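PDB 3I9F: putative type 11 methyltransferase from Sulfolobus solfataricus, which probably transfers methyl groups from S-adenosylmethionine to a substrate that is not established, and binds zinc ions in the crystal. Local coordinates for residues E8-I13 with G29-Y34; V22-G27 with S96-I101. One frame throughout, in Å; residues are numbered along the deposited sequence.

Contact 1. Residues E8-I13 with G29-Y34; sequences EYLPNI and GFYCKY
Tyr9 and Tyr31 meet through their hydroxyls, their side chains crossing at about a right angle. Tyr9 OH donates a hydrogen bond to Tyr31 OH at 2.9 Å, and that acceptor lies at the edge of the Tyr9 ring, near its plane. The Tyr9 ring comes across because its CG sits between the backbone N and the carbonyl carbon (chi1 48°), carrying the hydroxyl closer to 29-34 than its backbone is. Behind the bond, Tyr9 CE2 and Tyr31 CE1 approach to 4.3 Å. Leu10 works beside this pair with a single methyl: CD1 touches Tyr34 CB at 3.4 Å, the two side chains crossing at about a right angle, and also reaches the edge of the Tyr31 ring, 4.2 Å from Tyr31 CD1. Phe30 CE2 lies over one face of the Tyr31 ring, toward its rim. The Tyr31 hydroxyl has a second hydrogen-bond partner in Glu4, so two polar groups hold the end of a buried ring. A phenylalanine in place of Tyr31 would probably leave the Tyr9 hydroxyl without its acceptor and Glu4 without its mate. Tyr31 also touches Leu80, Ala82 and Ile111 of the central sheet. The contact thus joins the short N-terminal helix 10-14 to the segment that leads from the glycine-rich turn into helix 32-36 in a Rossmann-like class I methyltransferase fold.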
ATOM      1  N   GLU B   8      25.758  13.089  -0.989  1.00 67.79           N
ATOM      2  CA  GLU B   8      27.027  12.908  -1.714  1.00 67.60           C
ATOM      3  C   GLU B   8      27.075  11.751  -2.720  1.00 66.57           C
ATOM      4  O   GLU B   8      27.980  11.698  -3.576  1.00 66.06           O
ATOM      5  CB  GLU B   8      28.167  12.723  -0.708  1.00 68.42           C
ATOM      6  CG  GLU B   8      28.357  13.919   0.263  1.00 71.41           C
ATOM      7  CD  GLU B   8      29.578  13.780   1.195  1.00 74.66           C
ATOM      8  OE1 GLU B   8      30.229  12.703   1.216  1.00 74.98           O
ATOM      9  OE2 GLU B   8      29.874  14.761   1.916  1.00 77.14           O
ATOM     10  N   TYR B   9      26.128  10.815  -2.621  1.00 65.19           N
ATOM     11  CA  TYR B   9      26.137   9.643  -3.526  1.00 63.76           C
ATOM     12  C   TYR B   9      24.780   9.280  -4.129  1.00 63.45           C
ATOM     13  O   TYR B   9      24.749   8.727  -5.212  1.00 62.71           O
ATOM     14  CB  TYR B   9      26.772   8.430  -2.831  1.00 62.94           C
ATOM     15  CG  TYR B   9      26.227   8.201  -1.455  1.00 60.59           C
ATOM     16  CD1 TYR B   9      26.840   8.773  -0.346  1.00 59.78           C
ATOM     17  CD2 TYR B   9      25.060   7.456  -1.258  1.00 57.60           C
ATOM     18  CE1 TYR B   9      26.329   8.592   0.939  1.00 58.88           C
ATOM     19  CE2 TYR B   9      24.536   7.269   0.007  1.00 56.72           C
ATOM     20  CZ  TYR B   9      25.179   7.824   1.111  1.00 57.41           C
ATOM     21  OH  TYR B   9      24.682   7.636   2.378  1.00 55.23           O
ATOM     22  N   LEU B  10      23.671   9.584  -3.452  1.00 63.77           N
ATOM     23  CA  LEU B  10      22.347   9.326  -4.043  1.00 64.53           C
ATOM     24  C   LEU B  10      22.094  10.021  -5.396  1.00 64.97           C
ATOM     25  O   LEU B  10      21.656   9.367  -6.352  1.00 64.67           O
ATOM     26  CB  LEU B  10      21.213   9.688  -3.080  1.00 64.48           C
ATOM     27  CG  LEU B  10      21.017   8.782  -1.874  1.00 64.82           C
ATOM     28  CD1 LEU B  10      19.761   9.224  -1.153  1.00 64.55           C
ATOM     29  CD2 LEU B  10      20.940   7.323  -2.283  1.00 63.99           C
ATOM     30  N   PRO B  11      22.370  11.340  -5.490  1.00 65.75           N
ATOM     31  CA  PRO B  11      22.012  12.029  -6.733  1.00 66.21           C
ATOM     32  C   PRO B  11      22.656  11.410  -7.950  1.00 66.55           C
ATOM     33  O   PRO B  11      21.986  11.171  -8.952  1.00 66.45           O
ATOM     34  CB  PRO B  11      22.512  13.452  -6.494  1.00 66.28           C
ATOM     35  CG  PRO B  11      22.340  13.631  -5.005  1.00 66.06           C
ATOM     36  CD  PRO B  11      22.797  12.299  -4.455  1.00 65.80           C
ATOM     37  N   ASN B  12      23.937  11.101  -7.857  1.00 67.24           N
ATOM     38  CA  ASN B  12      24.583  10.441  -8.974  1.00 67.84           C
ATOM     39  C   ASN B  12      23.838   9.174  -9.427  1.00 67.49           C
ATOM     40  O   ASN B  12      23.874   8.818 -10.603  1.00 67.09           O
ATOM     41  CB  ASN B  12      26.044  10.117  -8.657  1.00 68.40           C
ATOM     42  CG  ASN B  12      26.756   9.471  -9.842  1.00 70.90           C
ATOM     43  OD1 ASN B  12      26.983   8.254  -9.854  1.00 74.93           O
ATOM     44  ND2 ASN B  12      27.047  10.274 -10.875  1.00 72.59           N
ATOM     45  N   ILE B  13      23.174   8.491  -8.493  1.00 67.39           N
ATOM     46  CA  ILE B  13      22.429   7.276  -8.823  1.00 67.00           C
ATOM     47  C   ILE B  13      21.105   7.598  -9.503  1.00 66.76           C
ATOM     48  O   ILE B  13      20.777   7.034 -10.537  1.00 66.07           O
ATOM     49  CB  ILE B  13      22.201   6.407  -7.553  1.00 67.37           C
ATOM     50  CG1 ILE B  13      23.523   5.745  -7.145  1.00 66.81           C
ATOM     51  CG2 ILE B  13      21.105   5.332  -7.785  1.00 66.52           C
ATOM     52  CD1 ILE B  13      23.609   5.430  -5.683  1.00 66.21           C
ATOM     53  N   GLY B  29      14.311   5.410   9.025  1.00 64.03           N
ATOM     54  CA  GLY B  29      13.619   6.360   8.126  1.00 63.16           C
ATOM     55  C   GLY B  29      14.574   7.461   7.703  1.00 62.26           C
ATOM     56  O   GLY B  29      14.175   8.502   7.198  1.00 62.40           O
ATOM     57  N   PHE B  30      15.855   7.199   7.912  1.00 61.32           N
ATOM     58  CA  PHE B  30      16.901   8.119   7.598  1.00 60.44           C
ATOM     59  C   PHE B  30      16.879   8.497   6.139  1.00 60.00           C
ATOM     60  O   PHE B  30      16.953   9.660   5.801  1.00 60.64           O
ATOM     61  CB  PHE B  30      18.246   7.499   7.971  1.00 60.02           C
ATOM     62  CG  PHE B  30      19.394   8.380   7.701  1.00 59.83           C
ATOM     63  CD1 PHE B  30      19.642   9.503   8.498  1.00 61.89           C
ATOM     64  CD2 PHE B  30      20.217   8.136   6.638  1.00 60.24           C
ATOM     65  CE1 PHE B  30      20.716  10.351   8.229  1.00 60.16           C
ATOM     66  CE2 PHE B  30      21.290   8.968   6.371  1.00 60.57           C
ATOM     67  CZ  PHE B  30      21.542  10.079   7.169  1.00 59.16           C
ATOM     68  N   TYR B  31      16.745   7.521   5.267  1.00 59.81           N
ATOM     69  CA  TYR B  31      16.916   7.779   3.841  1.00 59.49           C
ATOM     70  C   TYR B  31      15.708   8.412   3.148  1.00 60.14           C
ATOM     71  O   TYR B  31      15.826   8.897   2.008  1.00 59.95           O
ATOM     72  CB  TYR B  31      17.301   6.485   3.120  1.00 58.88           C
ATOM     73  CG  TYR B  31      18.762   6.239   3.182  1.00 55.88           C
ATOM     74  CD1 TYR B  31      19.595   6.727   2.207  1.00 52.15           C
ATOM     75  CD2 TYR B  31      19.312   5.537   4.228  1.00 53.49           C
ATOM     76  CE1 TYR B  31      20.928   6.517   2.265  1.00 52.44           C
ATOM     77  CE2 TYR B  31      20.654   5.324   4.296  1.00 53.03           C
ATOM     78  CZ  TYR B  31      21.463   5.818   3.308  1.00 53.06           C
ATOM     79  OH  TYR B  31      22.823   5.609   3.372  1.00 52.81           O
ATOM     80  N   CYS B  32      14.562   8.403   3.817  1.00 60.68           N
ATOM     81  CA  CYS B  32      13.320   8.872   3.212  1.00 62.03           C
ATOM     82  C   CYS B  32      13.333  10.304   2.652  1.00 61.77           C
ATOM     83  O   CYS B  32      12.883  10.514   1.530  1.00 61.54           O
ATOM     84  CB  CYS B  32      12.169   8.677   4.196  1.00 62.22           C
ATOM     85  SG  CYS B  32      11.633   6.931   4.203  1.00 68.28           S
ATOM     86  N   LYS B  33      13.871  11.279   3.392  1.00 61.87           N
ATOM     87  CA  LYS B  33      13.881  12.658   2.889  1.00 61.65           C
ATOM     88  C   LYS B  33      14.756  12.784   1.671  1.00 60.36           C
ATOM     89  O   LYS B  33      14.443  13.530   0.749  1.00 60.19           O
ATOM     90  CB  LYS B  33      14.263  13.671   3.976  1.00 62.84           C
ATOM     91  CG  LYS B  33      15.762  13.922   4.248  1.00 65.41           C
ATOM     92  CD  LYS B  33      15.926  14.656   5.618  1.00 68.67           C
ATOM     93  CE  LYS B  33      17.119  15.610   5.648  1.00 70.90           C
ATOM     94  NZ  LYS B  33      17.128  16.516   4.441  1.00 71.73           N
ATOM     95  N   TYR B  34      15.823  12.007   1.623  1.00 59.08           N
ATOM     96  CA  TYR B  34      16.680  12.049   0.457  1.00 58.14           C
ATOM     97  C   TYR B  34      15.997  11.385  -0.725  1.00 56.78           C
ATOM     98  O   TYR B  34      16.073  11.887  -1.826  1.00 57.55           O
ATOM     99  CB  TYR B  34      18.046  11.451   0.768  1.00 58.59           C
ATOM    100  CG  TYR B  34      18.742  12.165   1.920  1.00 59.51           C
ATOM    101  CD1 TYR B  34      19.538  13.300   1.693  1.00 60.56           C
ATOM    102  CD2 TYR B  34      18.576  11.739   3.237  1.00 60.03           C
ATOM    103  CE1 TYR B  34      20.155  13.979   2.747  1.00 59.21           C
ATOM    104  CE2 TYR B  34      19.186  12.418   4.291  1.00 60.60           C
ATOM    105  CZ  TYR B  34      19.974  13.537   4.034  1.00 59.69           C
ATOM    106  OH  TYR B  34      20.590  14.185   5.075  1.00 61.27           O
TER

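Contact 2. Residues V22-G27 with S96-I101; sequences VDYGCG and SEVKRI
Strand 22-24 and helix 96-101 run antiparallel, 178° between their directions and 12.3 Å between the axes of these short segments, with Val22 level with Ile101 and Tyr24 with Val98. Hydrophobic side chains bridge that gap, and no hydrogen bond crosses it. Val22 and Tyr24 both point their CB atoms at the helix, while Asp23 between them turns to the other face of the sheet. Val22 CG2 meets Ile101 CD1 at 4.2 Å. Ile101 has its CG1 between the backbone N and the carbonyl carbon (chi1 62°), and the branch is extended beyond CG1, so that CD1 makes this touch. The Tyr24 ring meets the helix about a turn earlier: its CE2 lies 4.2 Å from Val98 CG2, which comes in obliquely, and its OH passes 4.4 Å from Glu97 CB. The ring also stacks with that of Phe81 on the neighbouring strand 76-82. Helix 91-101 belongs to one of the helical layers that flank the sheet of the Rossmann-like methyltransferase fold, and here packs on strand 19-24; beyond Tyr24 the strand runs into Gly25 and Gly27, which with Gly29 form the GxGxG signature that in relatives of this family lines the S-adenosylmethionine pocket. Gly27 N bonds to Asp46 just beyond strand 39-45. On the helix, Glu97 turns its carboxylate away from Tyr24 and is gripped side-on by Arg100 in a salt bridge. Arg100 NH2 reaches Glu97 OE1 at 2.8 Å and Arg100 NE reaches Glu97 OE2 at 3.1 Å, both nearly straight. The oxygens lie in the guanidinium plane, but the nitrogens approach from above the carboxylate plane, 38° out of it. Ile101 CG2 lies over one guanidinium face, toward its rim; NH1 forms a salt bridge with Asp73 and a hydrogen bond to the Ile71 carbonyl.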
ATOM      1  N   VAL B  22      11.554   1.898  -3.817  1.00 35.35           N
ATOM      2  CA  VAL B  22      11.183   1.181  -2.620  1.00 34.70           C
ATOM      3  C   VAL B  22      12.321   1.268  -1.674  1.00 34.93           C
ATOM      4  O   VAL B  22      13.395   0.905  -2.058  1.00 35.11           O
ATOM      5  CB  VAL B  22      10.913  -0.307  -2.916  1.00 35.29           C
ATOM      6  CG1 VAL B  22      10.811  -1.143  -1.601  1.00 32.53           C
ATOM      7  CG2 VAL B  22       9.651  -0.468  -3.745  1.00 33.55           C
ATOM      8  N   ASP B  23      12.100   1.764  -0.453  1.00 35.67           N
ATOM      9  CA  ASP B  23      13.089   1.659   0.644  1.00 37.38           C
ATOM     10  C   ASP B  23      12.750   0.383   1.453  1.00 37.24           C
ATOM     11  O   ASP B  23      11.799   0.347   2.260  1.00 36.90           O
ATOM     12  CB  ASP B  23      13.065   2.922   1.552  1.00 37.79           C
ATOM     13  CG  ASP B  23      14.205   2.966   2.606  1.00 43.60           C
ATOM     14  OD1 ASP B  23      15.173   2.173   2.547  1.00 53.55           O
ATOM     15  OD2 ASP B  23      14.156   3.825   3.531  1.00 52.90           O
ATOM     16  N   TYR B  24      13.527  -0.660   1.213  1.00 37.75           N
ATOM     17  CA  TYR B  24      13.255  -2.015   1.734  1.00 38.15           C
ATOM     18  C   TYR B  24      14.053  -2.222   3.034  1.00 38.98           C
ATOM     19  O   TYR B  24      15.259  -2.381   3.017  1.00 37.66           O
ATOM     20  CB  TYR B  24      13.654  -3.047   0.671  1.00 37.66           C
ATOM     21  CG  TYR B  24      12.885  -4.343   0.715  1.00 37.62           C
ATOM     22  CD1 TYR B  24      12.537  -4.962   1.923  1.00 35.32           C
ATOM     23  CD2 TYR B  24      12.535  -4.977  -0.445  1.00 36.55           C
ATOM     24  CE1 TYR B  24      11.807  -6.137   1.940  1.00 31.81           C
ATOM     25  CE2 TYR B  24      11.837  -6.166  -0.420  1.00 36.34           C
ATOM     26  CZ  TYR B  24      11.486  -6.740   0.773  1.00 33.32           C
ATOM     27  OH  TYR B  24      10.779  -7.901   0.742  1.00 34.19           O
ATOM     28  N   GLY B  25      13.367  -2.208   4.160  1.00 41.52           N
ATOM     29  CA  GLY B  25      14.018  -2.234   5.446  1.00 44.35           C
ATOM     30  C   GLY B  25      14.353  -0.804   5.798  1.00 46.83           C
ATOM     31  O   GLY B  25      15.497  -0.425   5.858  1.00 47.16           O
ATOM     32  N   CYS B  26      13.322   0.001   5.989  1.00 50.57           N
ATOM     33  CA  CYS B  26      13.493   1.453   6.090  1.00 53.64           C
ATOM     34  C   CYS B  26      13.836   1.874   7.495  1.00 55.21           C
ATOM     35  O   CYS B  26      14.431   2.920   7.670  1.00 55.01           O
ATOM     36  CB  CYS B  26      12.258   2.231   5.569  1.00 54.10           C
ATOM     37  SG  CYS B  26      10.668   1.903   6.391  1.00 57.04           S
ATOM     38  N   GLY B  27      13.446   1.057   8.475  1.00 57.69           N
ATOM     39  CA  GLY B  27      13.815   1.233   9.883  1.00 59.06           C
ATOM     40  C   GLY B  27      13.738   2.659  10.391  1.00 60.77           C
ATOM     41  O   GLY B  27      12.673   3.308  10.396  1.00 60.31           O
ATOM     42  N   SER B  96      13.022 -13.173  -4.135  1.00 31.93           N
ATOM     43  CA  SER B  96      11.863 -13.437  -4.957  1.00 31.64           C
ATOM     44  C   SER B  96      10.900 -12.228  -5.196  1.00 31.12           C
ATOM     45  O   SER B  96      10.402 -12.027  -6.294  1.00 30.48           O
ATOM     46  CB  SER B  96      11.115 -14.581  -4.329  1.00 31.35           C
ATOM     47  OG  SER B  96      10.034 -14.883  -5.153  1.00 33.81           O
ATOM     48  N   GLU B  97      10.627 -11.449  -4.159  1.00 31.12           N
ATOM     49  CA  GLU B  97       9.772 -10.277  -4.270  1.00 31.12           C
ATOM     50  C   GLU B  97      10.458  -9.118  -4.973  1.00 30.71           C
ATOM     51  O   GLU B  97       9.825  -8.356  -5.705  1.00 29.48           O
ATOM     52  CB  GLU B  97       9.342  -9.822  -2.897  1.00 31.25           C
ATOM     53  CG  GLU B  97       8.261 -10.707  -2.241  1.00 34.86           C
ATOM     54  CD  GLU B  97       6.984 -10.755  -3.010  1.00 36.42           C
ATOM     55  OE1 GLU B  97       6.143  -9.871  -2.812  1.00 39.34           O
ATOM     56  OE2 GLU B  97       6.809 -11.691  -3.827  1.00 43.00           O
ATOM     57  N   VAL B  98      11.742  -8.955  -4.695  1.00 30.88           N
ATOM     58  CA  VAL B  98      12.566  -8.028  -5.420  1.00 31.23           C
ATOM     59  C   VAL B  98      12.436  -8.341  -6.922  1.00 32.19           C
ATOM     60  O   VAL B  98      12.164  -7.460  -7.706  1.00 32.42           O
ATOM     61  CB  VAL B  98      14.069  -8.120  -4.988  1.00 31.40           C
ATOM     62  CG1 VAL B  98      14.958  -7.610  -6.122  1.00 30.27           C
ATOM     63  CG2 VAL B  98      14.325  -7.366  -3.634  1.00 30.01           C
ATOM     64  N   LYS B  99      12.564  -9.600  -7.319  1.00 32.48           N
ATOM     65  CA  LYS B  99      12.484  -9.908  -8.733  1.00 33.19           C
ATOM     66  C   LYS B  99      11.124  -9.668  -9.300  1.00 33.73           C
ATOM     67  O   LYS B  99      11.014  -9.330 -10.470  1.00 35.17           O
ATOM     68  CB  LYS B  99      12.954 -11.327  -9.054  1.00 33.19           C
ATOM     69  CG  LYS B  99      14.429 -11.488  -8.810  1.00 35.56           C
ATOM     70  CD  LYS B  99      14.986 -12.849  -9.207  1.00 40.08           C
ATOM     71  CE  LYS B  99      14.332 -14.040  -8.523  1.00 45.40           C
ATOM     72  NZ  LYS B  99      15.205 -15.289  -8.487  1.00 48.65           N
ATOM     73  N   ARG B 100      10.066  -9.835  -8.513  1.00 33.99           N
ATOM     74  CA  ARG B 100       8.716  -9.704  -9.069  1.00 33.25           C
ATOM     75  C   ARG B 100       8.341  -8.226  -9.261  1.00 33.82           C
ATOM     76  O   ARG B 100       7.708  -7.901 -10.263  1.00 34.33           O
ATOM     77  CB  ARG B 100       7.699 -10.445  -8.210  1.00 32.74           C
ATOM     78  CG  ARG B 100       6.234 -10.098  -8.380  1.00 31.83           C
ATOM     79  CD  ARG B 100       5.318 -10.714  -7.248  1.00 31.44           C
ATOM     80  NE  ARG B 100       5.332  -9.963  -5.992  1.00 27.84           N
ATOM     81  CZ  ARG B 100       4.797  -8.758  -5.812  1.00 29.58           C
ATOM     82  NH1 ARG B 100       4.164  -8.137  -6.795  1.00 31.46           N
ATOM     83  NH2 ARG B 100       4.863  -8.154  -4.626  1.00 28.17           N
ATOM     84  N   ILE B 101       8.735  -7.354  -8.332  1.00 33.37           N
ATOM     85  CA  ILE B 101       8.267  -5.982  -8.355  1.00 33.42           C
ATOM     86  C   ILE B 101       9.148  -5.110  -9.216  1.00 34.07           C
ATOM     87  O   ILE B 101       8.679  -4.163  -9.768  1.00 33.96           O
ATOM     88  CB  ILE B 101       8.105  -5.345  -6.944  1.00 33.38           C
ATOM     89  CG1 ILE B 101       9.429  -5.288  -6.193  1.00 33.87           C
ATOM     90  CG2 ILE B 101       7.048  -6.088  -6.126  1.00 32.37           C
ATOM     91  CD1 ILE B 101       9.355  -4.553  -4.839  1.00 33.41           C
TER

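How the contacts relate
Contacts 1 and 2 lie on opposite faces of the central sheet, their centres about 16 Å apart; contact 2 holds the end of strand 19-24, and the glycine turn leads from it to 29-34 of contact 1. Asp23 joins them: its OD2 lies 4.1 Å from both Cys32 SG and Tyr31 CB, while its neighbours Val22 and Tyr24 face helix 91-101. Contact 1 therefore packs the helix that follows the probable cofactor turn, and contact 2 the face of the strand turned toward helix 91-101. Tyr24 and Asp90, a zinc-binding residue with no zinc on it in this chain, have side chains about 8 Å apart, and that of Ile101 is about 11 Å from a bound zinc ion.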